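Local coordinates for putative metal-dependent phosphoesterase (Bifidobacterium adolescentis, PDB 3O0F), which hydrolyses phosphoesters in a metal-dependent manner, and probably acts as a 5'-3' exonuclease on RNA and DNA, at residues 107-121 against 140-152. Numbering follows the deposited sequence. Where two conformers were deposited one is given.
Sequences RAARLRRTKRMVERL and ERTTIGRPHIADA. With AMP (adenosine monophosphate), chain B; EDO (1,2-ethanediol), chain H.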
ATOM      1  N   ARG A 107      -7.539   1.432 -11.314  1.00 17.79           N
ATOM      2  CA  ARG A 107      -7.675  -0.010 -11.497  1.00 17.48           C
ATOM      3  C   ARG A 107      -7.819  -0.365 -12.981  1.00 20.38           C
ATOM      4  O   ARG A 107      -7.212  -1.339 -13.419  1.00 22.01           O
ATOM      5  CB  ARG A 107      -8.813  -0.604 -10.650  1.00 18.31           C
ATOM      6  CG  ARG A 107      -8.594  -0.503  -9.115  1.00 18.77           C
ATOM      7  CD  ARG A 107      -9.500  -1.471  -8.385  1.00 22.01           C
ATOM      8  NE  ARG A 107     -10.887  -1.042  -8.533  1.00 19.77           N
ATOM      9  CZ  ARG A 107     -11.517  -0.148  -7.777  1.00 23.18           C
ATOM     10  NH1 ARG A 107     -10.939   0.432  -6.707  1.00 18.13           N
ATOM     11  NH2 ARG A 107     -12.763   0.151  -8.083  1.00 18.33           N
ATOM     12  N   ALA A 108      -8.571   0.432 -13.754  1.00 21.69           N
ATOM     13  CA  ALA A 108      -8.725   0.179 -15.192  1.00 22.55           C
ATOM     14  C   ALA A 108      -7.397   0.434 -15.924  1.00 23.13           C
ATOM     15  O   ALA A 108      -7.002  -0.339 -16.818  1.00 22.02           O
ATOM     16  CB  ALA A 108      -9.923   1.035 -15.808  1.00 21.17           C
ATOM     17  N   ALA A 109      -6.693   1.510 -15.567  1.00 22.63           N
ATOM     18  CA  ALA A 109      -5.372   1.789 -16.145  1.00 20.70           C
ATOM     19  C   ALA A 109      -4.359   0.645 -15.829  1.00 21.63           C
ATOM     20  O   ALA A 109      -3.635   0.161 -16.720  1.00 22.22           O
ATOM     21  CB  ALA A 109      -4.839   3.179 -15.636  1.00 18.01           C
ATOM     22  N   ARG A 110      -4.320   0.210 -14.567  1.00 18.39           N
ATOM     23  CA  ARG A 110      -3.580  -1.011 -14.133  1.00 18.93           C
ATOM     24  C   ARG A 110      -3.909  -2.298 -14.937  1.00 19.04           C
ATOM     25  O   ARG A 110      -3.018  -3.019 -15.376  1.00 18.24           O
ATOM     26  CB  ARG A 110      -3.840  -1.309 -12.660  1.00 20.23           C
ATOM     27  CG  ARG A 110      -3.061  -0.439 -11.690  1.00 22.08           C
ATOM     28  CD  ARG A 110      -3.412  -0.822 -10.229  1.00 23.34           C
ATOM     29  NE  ARG A 110      -2.380  -0.319  -9.317  1.00 18.68           N
ATOM     30  CZ  ARG A 110      -1.143  -0.817  -9.218  1.00 26.08           C
ATOM     31  NH1 ARG A 110      -0.766  -1.867  -9.933  1.00 21.15           N
ATOM     32  NH2 ARG A 110      -0.272  -0.269  -8.380  1.00 22.75           N
ATOM     33  N   LEU A 111      -5.184  -2.568 -15.124  1.00 19.03           N
ATOM     34  CA  LEU A 111      -5.607  -3.719 -15.896  1.00 22.51           C
ATOM     35  C   LEU A 111      -5.074  -3.654 -17.334  1.00 23.97           C
ATOM     36  O   LEU A 111      -4.525  -4.637 -17.846  1.00 23.69           O
ATOM     37  CB  LEU A 111      -7.126  -3.785 -15.950  1.00 26.32           C
ATOM     38  CG  LEU A 111      -7.711  -5.050 -16.574  1.00 31.85           C
ATOM     39  CD1 LEU A 111      -7.182  -6.228 -15.781  1.00 32.84           C
ATOM     40  CD2 LEU A 111      -9.255  -5.043 -16.595  1.00 29.93           C
ATOM     41  N   ARG A 112      -5.246  -2.494 -17.956  0.50 22.66           N
ATOM     42  CA  ARG A 112      -4.847  -2.270 -19.328  0.50 24.41           C
ATOM     43  C   ARG A 112      -3.347  -2.440 -19.504  0.50 24.27           C
ATOM     44  O   ARG A 112      -2.891  -3.107 -20.427  0.50 23.95           O
ATOM     45  CB  ARG A 112      -5.240  -0.853 -19.726  0.50 25.37           C
ATOM     46  CG  ARG A 112      -5.272  -0.632 -21.208  0.50 30.46           C
ATOM     47  CD  ARG A 112      -5.830   0.735 -21.543  0.50 30.50           C
ATOM     48  NE  ARG A 112      -4.769   1.657 -21.907  0.50 38.49           N
ATOM     49  CZ  ARG A 112      -4.111   1.591 -23.057  0.50 43.62           C
ATOM     50  NH1 ARG A 112      -4.409   0.643 -23.930  0.50 42.98           N
ATOM     51  NH2 ARG A 112      -3.159   2.467 -23.331  0.50 46.18           N
ATOM     52  N   ARG A 113      -2.602  -1.819 -18.595  1.00 23.59           N
ATOM     53  CA  ARG A 113      -1.155  -1.855 -18.573  1.00 24.42           C
ATOM     54  C   ARG A 113      -0.608  -3.273 -18.358  1.00 24.47           C
ATOM     55  O   ARG A 113       0.412  -3.678 -18.951  1.00 20.23           O
ATOM     56  CB  ARG A 113      -0.710  -0.991 -17.390  1.00 27.56           C
ATOM     57  CG  ARG A 113       0.677  -0.446 -17.389  1.00 30.40           C
ATOM     58  CD  ARG A 113       1.729  -1.296 -16.669  1.00 39.48           C
ATOM     59  NE  ARG A 113       1.333  -1.904 -15.419  1.00 36.80           N
ATOM     60  CZ  ARG A 113       2.080  -1.955 -14.308  1.00 32.31           C
ATOM     61  NH1 ARG A 113       3.290  -1.410 -14.214  1.00 33.31           N
ATOM     62  NH2 ARG A 113       1.578  -2.557 -13.252  1.00 29.64           N
ATOM     63  N   THR A 114      -1.250  -3.991 -17.442  1.00 22.77           N
ATOM     64  CA  THR A 114      -0.733  -5.268 -16.980  1.00 21.97           C
ATOM     65  C   THR A 114      -0.982  -6.299 -18.085  1.00 23.15           C
ATOM     66  O   THR A 114      -0.133  -7.139 -18.344  1.00 22.56           O
ATOM     67  CB  THR A 114      -1.324  -5.631 -15.587  1.00 24.10           C
ATOM     68  OG1 THR A 114      -0.916  -4.631 -14.627  1.00 26.41           O
ATOM     69  CG2 THR A 114      -0.818  -6.992 -15.090  1.00 17.37           C
ATOM     70  N   LYS A 115      -2.111  -6.170 -18.776  1.00 25.19           N
ATOM     71  CA  LYS A 115      -2.390  -6.981 -19.962  1.00 30.04           C
ATOM     72  C   LYS A 115      -1.328  -6.746 -21.039  1.00 28.22           C
ATOM     73  O   LYS A 115      -0.826  -7.684 -21.623  1.00 28.01           O
ATOM     74  CB  LYS A 115      -3.754  -6.643 -20.556  1.00 32.11           C
ATOM     75  CG  LYS A 115      -4.936  -7.239 -19.852  1.00 40.78           C
ATOM     76  CD  LYS A 115      -6.250  -6.846 -20.566  1.00 49.80           C
ATOM     77  CE  LYS A 115      -7.434  -7.704 -20.113  1.00 52.48           C
ATOM     78  NZ  LYS A 115      -8.738  -6.999 -20.301  1.00 51.57           N
ATOM     79  N   ARG A 116      -0.975  -5.488 -21.295  1.00 29.74           N
ATOM     80  CA  ARG A 116      -0.023  -5.191 -22.383  1.00 28.50           C
ATOM     81  C   ARG A 116       1.347  -5.733 -22.024  1.00 26.43           C
ATOM     82  O   ARG A 116       2.036  -6.248 -22.877  1.00 28.56           O
ATOM     83  CB  ARG A 116       0.036  -3.692 -22.717  1.00 29.01           C
ATOM     84  CG  ARG A 116      -1.080  -3.236 -23.695  1.00 43.65           C
ATOM     85  CD  ARG A 116      -1.028  -1.737 -24.040  1.00 50.98           C
ATOM     86  NE  ARG A 116      -1.389  -0.901 -22.885  1.00 63.14           N
ATOM     87  CZ  ARG A 116      -0.718   0.179 -22.456  1.00 63.97           C
ATOM     88  NH1 ARG A 116       0.370   0.613 -23.108  1.00 58.78           N
ATOM     89  NH2 ARG A 116      -1.148   0.841 -21.366  1.00 54.32           N
HETATM   90  N   MSE A 117       1.706  -5.666 -20.744  1.00 23.63           N
HETATM   91  CA  MSE A 117       2.931  -6.301 -20.257  1.00 23.95           C
HETATM   92  C   MSE A 117       2.947  -7.793 -20.450  1.00 22.50           C
HETATM   93  O   MSE A 117       3.973  -8.330 -20.823  1.00 25.36           O
HETATM   94  CB  MSE A 117       3.150  -6.008 -18.785  1.00 21.66           C
HETATM   95  CG  MSE A 117       3.730  -4.656 -18.560  1.00 31.03           C
HETATM   96 SE   MSE A 117       4.368  -4.427 -16.748  0.75 46.32          SE
HETATM   97  CE  MSE A 117       5.665  -5.916 -16.563  1.00 25.58           C
ATOM     98  N   VAL A 118       1.825  -8.471 -20.160  1.00 23.41           N
ATOM     99  CA  VAL A 118       1.765  -9.915 -20.330  1.00 25.59           C
ATOM    100  C   VAL A 118       1.823 -10.249 -21.845  1.00 27.89           C
ATOM    101  O   VAL A 118       2.451 -11.221 -22.242  1.00 30.92           O
ATOM    102  CB  VAL A 118       0.536 -10.532 -19.612  1.00 25.30           C
ATOM    103  CG1 VAL A 118       0.488 -12.025 -19.840  1.00 24.89           C
ATOM    104  CG2 VAL A 118       0.593 -10.253 -18.122  1.00 24.84           C
ATOM    105  N   GLU A 119       1.214  -9.413 -22.694  1.00 27.48           N
ATOM    106  CA  GLU A 119       1.234  -9.672 -24.138  1.00 30.12           C
ATOM    107  C   GLU A 119       2.710  -9.746 -24.578  1.00 31.69           C
ATOM    108  O   GLU A 119       3.080 -10.660 -25.305  1.00 30.65           O
ATOM    109  CB  GLU A 119       0.461  -8.594 -24.934  1.00 31.10           C
ATOM    110  CG  GLU A 119       0.021  -9.046 -26.346  1.00 40.28           C
ATOM    111  N   ARG A 120       3.547  -8.817 -24.090  1.00 31.77           N
ATOM    112  CA  ARG A 120       4.970  -8.758 -24.471  1.00 33.37           C
ATOM    113  C   ARG A 120       5.742  -9.915 -23.855  1.00 32.02           C
ATOM    114  O   ARG A 120       6.498 -10.619 -24.529  1.00 31.40           O
ATOM    115  CB  ARG A 120       5.610  -7.448 -23.985  1.00 33.59           C
ATOM    116  CG  ARG A 120       5.059  -6.182 -24.615  1.00 37.03           C
ATOM    117  CD  ARG A 120       5.693  -4.972 -23.951  1.00 40.86           C
ATOM    118  NE  ARG A 120       5.267  -3.693 -24.520  1.00 38.83           N
ATOM    119  CZ  ARG A 120       5.822  -2.527 -24.196  1.00 49.29           C
ATOM    120  NH1 ARG A 120       6.824  -2.475 -23.311  1.00 49.30           N
ATOM    121  NH2 ARG A 120       5.376  -1.409 -24.756  1.00 53.82           N
ATOM    122  N   LEU A 121       5.552 -10.107 -22.553  1.00 31.71           N
ATOM    123  CA  LEU A 121       6.210 -11.207 -21.830  1.00 30.17           C
ATOM    124  C   LEU A 121       5.907 -12.574 -22.466  1.00 29.50           C
ATOM    125  O   LEU A 121       6.756 -13.457 -22.494  1.00 31.37           O
ATOM    126  CB  LEU A 121       5.778 -11.204 -20.357  1.00 29.28           C
ATOM    127  CG  LEU A 121       6.423 -10.108 -19.487  1.00 33.81           C
ATOM    128  CD1 LEU A 121       5.604  -9.850 -18.223  1.00 25.25           C
ATOM    129  CD2 LEU A 121       7.871 -10.424 -19.115  1.00 26.34           C
ATOM    130  N   GLU A 140     -12.522  -9.803 -10.222  1.00 27.82           N
ATOM    131  CA  GLU A 140     -12.754  -8.381 -10.490  1.00 28.70           C
ATOM    132  C   GLU A 140     -12.481  -7.497  -9.258  1.00 25.21           C
ATOM    133  O   GLU A 140     -12.181  -6.319  -9.412  1.00 26.05           O
ATOM    134  CB  GLU A 140     -14.183  -8.119 -11.013  1.00 30.01           C
ATOM    135  N   ARG A 141     -12.542  -8.067  -8.052  1.00 22.37           N
ATOM    136  CA  ARG A 141     -12.396  -7.287  -6.825  1.00 22.47           C
ATOM    137  C   ARG A 141     -10.934  -7.142  -6.371  1.00 24.58           C
ATOM    138  O   ARG A 141     -10.663  -6.483  -5.367  1.00 22.54           O
ATOM    139  CB  ARG A 141     -13.247  -7.872  -5.708  1.00 23.49           C
ATOM    140  CG  ARG A 141     -14.746  -7.625  -5.880  1.00 25.52           C
ATOM    141  CD  ARG A 141     -15.523  -7.925  -4.606  1.00 30.24           C
ATOM    142  NE  ARG A 141     -15.311  -9.313  -4.208  1.00 33.52           N
ATOM    143  CZ  ARG A 141     -15.556  -9.821  -2.999  1.00 37.31           C
ATOM    144  NH1 ARG A 141     -16.057  -9.075  -2.029  1.00 33.24           N
ATOM    145  NH2 ARG A 141     -15.290 -11.101  -2.758  1.00 42.05           N
ATOM    146  N   THR A 142     -10.020  -7.782  -7.103  1.00 21.88           N
ATOM    147  CA  THR A 142      -8.601  -7.677  -6.869  1.00 19.68           C
ATOM    148  C   THR A 142      -8.009  -6.583  -7.763  1.00 19.87           C
ATOM    149  O   THR A 142      -8.223  -6.575  -8.959  1.00 19.84           O
ATOM    150  CB  THR A 142      -7.864  -9.009  -7.155  1.00 20.58           C
ATOM    151  OG1 THR A 142      -8.236 -10.007  -6.176  1.00 19.19           O
ATOM    152  CG2 THR A 142      -6.344  -8.820  -7.136  1.00 16.10           C
ATOM    153  N   THR A 143      -7.260  -5.672  -7.160  1.00 17.21           N
ATOM    154  CA  THR A 143      -6.441  -4.683  -7.878  1.00 15.89           C
ATOM    155  C   THR A 143      -5.180  -5.339  -8.428  1.00 18.96           C
ATOM    156  O   THR A 143      -4.296  -5.740  -7.666  1.00 18.95           O
ATOM    157  CB  THR A 143      -5.984  -3.567  -6.941  1.00 14.19           C
ATOM    158  OG1 THR A 143      -7.120  -2.915  -6.361  1.00 16.33           O
ATOM    159  CG2 THR A 143      -5.114  -2.538  -7.690  1.00 13.91           C
ATOM    160  N   ILE A 144      -5.079  -5.405  -9.759  1.00 20.61           N
ATOM    161  CA  ILE A 144      -4.037  -6.170 -10.427  1.00 18.97           C
ATOM    162  C   ILE A 144      -2.767  -5.340 -10.642  1.00 22.35           C
ATOM    163  O   ILE A 144      -2.812  -4.123 -10.792  1.00 25.16           O
ATOM    164  CB  ILE A 144      -4.530  -6.610 -11.798  1.00 20.64           C
ATOM    165  CG1 ILE A 144      -3.757  -7.842 -12.305  1.00 25.71           C
ATOM    166  CG2 ILE A 144      -4.402  -5.434 -12.788  1.00 23.08           C
ATOM    167  CD1 ILE A 144      -4.403  -8.528 -13.538  1.00 31.95           C
ATOM    168  N   GLY A 145      -1.626  -6.005 -10.715  1.00 21.91           N
ATOM    169  CA  GLY A 145      -0.403  -5.319 -11.078  1.00 22.32           C
ATOM    170  C   GLY A 145       0.700  -6.311 -11.352  1.00 21.69           C
ATOM    171  O   GLY A 145       0.441  -7.487 -11.608  1.00 17.85           O
ATOM    172  N   ARG A 146       1.943  -5.834 -11.291  1.00 22.64           N
ATOM    173  CA  ARG A 146       3.107  -6.712 -11.534  1.00 21.62           C
ATOM    174  C   ARG A 146       3.232  -7.921 -10.609  1.00 17.94           C
ATOM    175  O   ARG A 146       3.696  -8.973 -11.062  1.00 26.12           O
ATOM    176  CB  ARG A 146       4.404  -5.897 -11.585  1.00 22.24           C
ATOM    177  CG  ARG A 146       4.539  -5.090 -12.889  1.00 25.23           C
ATOM    178  CD  ARG A 146       5.259  -3.798 -12.647  1.00 36.24           C
ATOM    179  NE  ARG A 146       6.629  -3.988 -12.244  1.00 37.10           N
ATOM    180  CZ  ARG A 146       7.296  -3.260 -11.352  1.00 39.22           C
ATOM    181  NH1 ARG A 146       6.730  -2.279 -10.675  1.00 39.31           N
ATOM    182  NH2 ARG A 146       8.561  -3.562 -11.103  1.00 43.65           N
ATOM    183  N   PRO A 147       2.847  -7.811  -9.323  1.00 18.18           N
ATOM    184  CA  PRO A 147       2.959  -9.019  -8.500  1.00 15.79           C
ATOM    185  C   PRO A 147       2.228 -10.251  -9.013  1.00 17.24           C
ATOM    186  O   PRO A 147       2.715 -11.349  -8.812  1.00 15.60           O
ATOM    187  CB  PRO A 147       2.362  -8.584  -7.161  1.00 17.25           C
ATOM    188  CG  PRO A 147       2.699  -7.169  -7.073  1.00 21.55           C
ATOM    189  CD  PRO A 147       2.485  -6.646  -8.485  1.00 16.54           C
ATOM    190  N   HIS A 148       1.077 -10.060  -9.653  1.00 16.80           N
ATOM    191  CA  HIS A 148       0.320 -11.136 -10.229  1.00 18.33           C
ATOM    192  C   HIS A 148       0.998 -11.731 -11.458  1.00 19.51           C
ATOM    193  O   HIS A 148       0.906 -12.922 -11.674  1.00 20.75           O
ATOM    194  CB  HIS A 148      -1.115 -10.681 -10.550  1.00 19.55           C
ATOM    195  CG  HIS A 148      -1.815 -10.105  -9.361  1.00 16.27           C
ATOM    196  ND1 HIS A 148      -1.827  -8.757  -9.094  1.00 14.21           N
ATOM    197  CD2 HIS A 148      -2.449 -10.699  -8.326  1.00 18.40           C
ATOM    198  CE1 HIS A 148      -2.435  -8.544  -7.942  1.00 14.68           C
ATOM    199  NE2 HIS A 148      -2.851  -9.708  -7.473  1.00 16.68           N
ATOM    200  N   ILE A 149       1.672 -10.900 -12.247  1.00 18.98           N
ATOM    201  CA  ILE A 149       2.559 -11.387 -13.291  1.00 18.74           C
ATOM    202  C   ILE A 149       3.707 -12.197 -12.680  1.00 18.92           C
ATOM    203  O   ILE A 149       3.990 -13.307 -13.125  1.00 19.09           O
ATOM    204  CB  ILE A 149       3.193 -10.258 -14.153  1.00 18.26           C
ATOM    205  CG1 ILE A 149       2.136  -9.331 -14.760  1.00 16.66           C
ATOM    206  CG2 ILE A 149       4.056 -10.877 -15.284  1.00 19.26           C
ATOM    207  CD1 ILE A 149       2.722  -8.250 -15.701  1.00 19.47           C
ATOM    208  N   ALA A 150       4.391 -11.641 -11.683  1.00 21.17           N
ATOM    209  CA  ALA A 150       5.491 -12.373 -11.030  1.00 20.53           C
ATOM    210  C   ALA A 150       5.003 -13.718 -10.533  1.00 23.62           C
ATOM    211  O   ALA A 150       5.635 -14.735 -10.792  1.00 22.72           O
ATOM    212  CB  ALA A 150       6.092 -11.553  -9.878  1.00 21.23           C
ATOM    213  N   ASP A 151       3.860 -13.730  -9.833  1.00 23.38           N
ATOM    214  CA  ASP A 151       3.268 -14.978  -9.362  1.00 25.62           C
ATOM    215  C   ASP A 151       3.004 -15.986 -10.490  1.00 27.15           C
ATOM    216  O   ASP A 151       3.244 -17.181 -10.314  1.00 22.89           O
ATOM    217  CB  ASP A 151       1.952 -14.717  -8.609  1.00 22.66           C
ATOM    218  CG  ASP A 151       2.167 -13.989  -7.258  1.00 37.49           C
ATOM    219  OD1 ASP A 151       3.340 -13.960  -6.756  1.00 29.33           O
ATOM    220  OD2 ASP A 151       1.155 -13.436  -6.703  1.00 32.64           O
ATOM    221  N   ALA A 152       2.479 -15.520 -11.624  1.00 27.36           N
ATOM    222  CA  ALA A 152       2.220 -16.427 -12.739  1.00 28.93           C
ATOM    223  C   ALA A 152       3.543 -17.036 -13.250  1.00 28.95           C
ATOM    224  O   ALA A 152       3.578 -18.220 -13.625  1.00 30.09           O
ATOM    225  CB  ALA A 152       1.463 -15.731 -13.853  1.00 26.39           C
TER
HETATM  226  P   AMP B 301       2.998  -2.215  -9.960  1.00 24.64           P
HETATM  227  O1P AMP B 301       2.349  -1.182  -9.114  1.00 19.33           O
HETATM  228  O2P AMP B 301       1.942  -3.007 -10.687  1.00 21.47           O
HETATM  229  O3P AMP B 301       4.121  -1.697 -10.860  1.00 24.68           O
HETATM  230  O5' AMP B 301       3.689  -3.255  -8.950  1.00 23.07           O
HETATM  231  C5' AMP B 301       4.785  -2.853  -8.167  1.00 30.01           C
HETATM  232  C4' AMP B 301       4.488  -3.274  -6.760  1.00 33.63           C
HETATM  233  O4' AMP B 301       4.710  -4.695  -6.546  1.00 33.11           O
HETATM  234  C3' AMP B 301       5.370  -2.518  -5.773  1.00 34.80           C
HETATM  235  O3' AMP B 301       4.572  -1.560  -5.091  1.00 30.94           O
HETATM  236  C2' AMP B 301       5.726  -3.666  -4.844  1.00 41.02           C
HETATM  237  O2' AMP B 301       6.511  -3.530  -3.659  1.00 45.31           O
HETATM  238  C1' AMP B 301       4.807  -4.844  -5.130  1.00 27.50           C
HETATM  239  N9  AMP B 301       5.370  -6.138  -4.700  1.00 31.89           N
HETATM  240  C8  AMP B 301       4.664  -7.117  -4.130  1.00 29.98           C
HETATM  241  N7  AMP B 301       5.462  -8.174  -3.863  1.00 24.62           N
HETATM  242  C5  AMP B 301       6.705  -7.869  -4.269  1.00 25.10           C
HETATM  243  C6  AMP B 301       8.018  -8.536  -4.276  1.00 24.00           C
HETATM  244  N6  AMP B 301       8.184  -9.800  -3.769  1.00 27.19           N
HETATM  245  N1  AMP B 301       9.044  -7.852  -4.822  1.00 28.19           N
HETATM  246  C2  AMP B 301       8.930  -6.615  -5.336  1.00 24.76           C
HETATM  247  N3  AMP B 301       7.767  -5.950  -5.353  1.00 26.14           N
HETATM  248  C4  AMP B 301       6.643  -6.514  -4.833  1.00 31.79           C
HETATM  249  C1  EDO H 307       0.268  -4.270  -6.790  1.00 35.61           C
HETATM  250  O1  EDO H 307       0.584  -3.123  -7.582  1.00 50.87           O
HETATM  251  C2  EDO H 307      -0.932  -5.004  -7.375  1.00 26.36           C
HETATM  252  O2  EDO H 307      -2.115  -4.368  -6.866  1.00 26.30           O
HETATM  253  O   HOH W   1      -6.884  -3.528 -11.287  1.00 24.66           O
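Ile-149 is the knob here, pushed into a hollow of helix 107-121 lined by Thr-114, Met-117, Val-118 and Leu-121. Its CD1 lies 3.8 Å from Val-118 CG2, while its CG2 presses tightly on Leu-121 CD1 at 3.5 Å. With CG1 anti to the carbonyl carbon (chi1 -55°), the long branch slides back past Thr-114 and Val-118. Met-117, a selenomethionine, lines the hollow with CB and CE, its SE resting on Arg-146 CG. Further back along the helix, Ile-144 sets its CG2 methyl over Leu-111 CA at 3.7 Å, and Trp-129 covers the same pair. Between these two bumps the chain narrows to Gly-145, where a side chain would collide with Arg-110 and the phosphate. Arg-110 runs extended from CG to NE past Ile-144 O, its NE paired with Asp-51; NH1 holds Ile-144 O (3.2 Å) and AMP O2P, and NH2 takes O1P at 2.9 Å. A leucine here would probably leave O1P without its NH2 donor and Asp-51 without this mate. Arg-113 NH2 and Arg-146 N also grip O2P, and Arg-146 NH1 meets O3P nearly straight on (2.7 Å, 173°). Arg-146 N and three arginine side chains make up much of this PHP-domain active site's phosphate pocket, beside its metals.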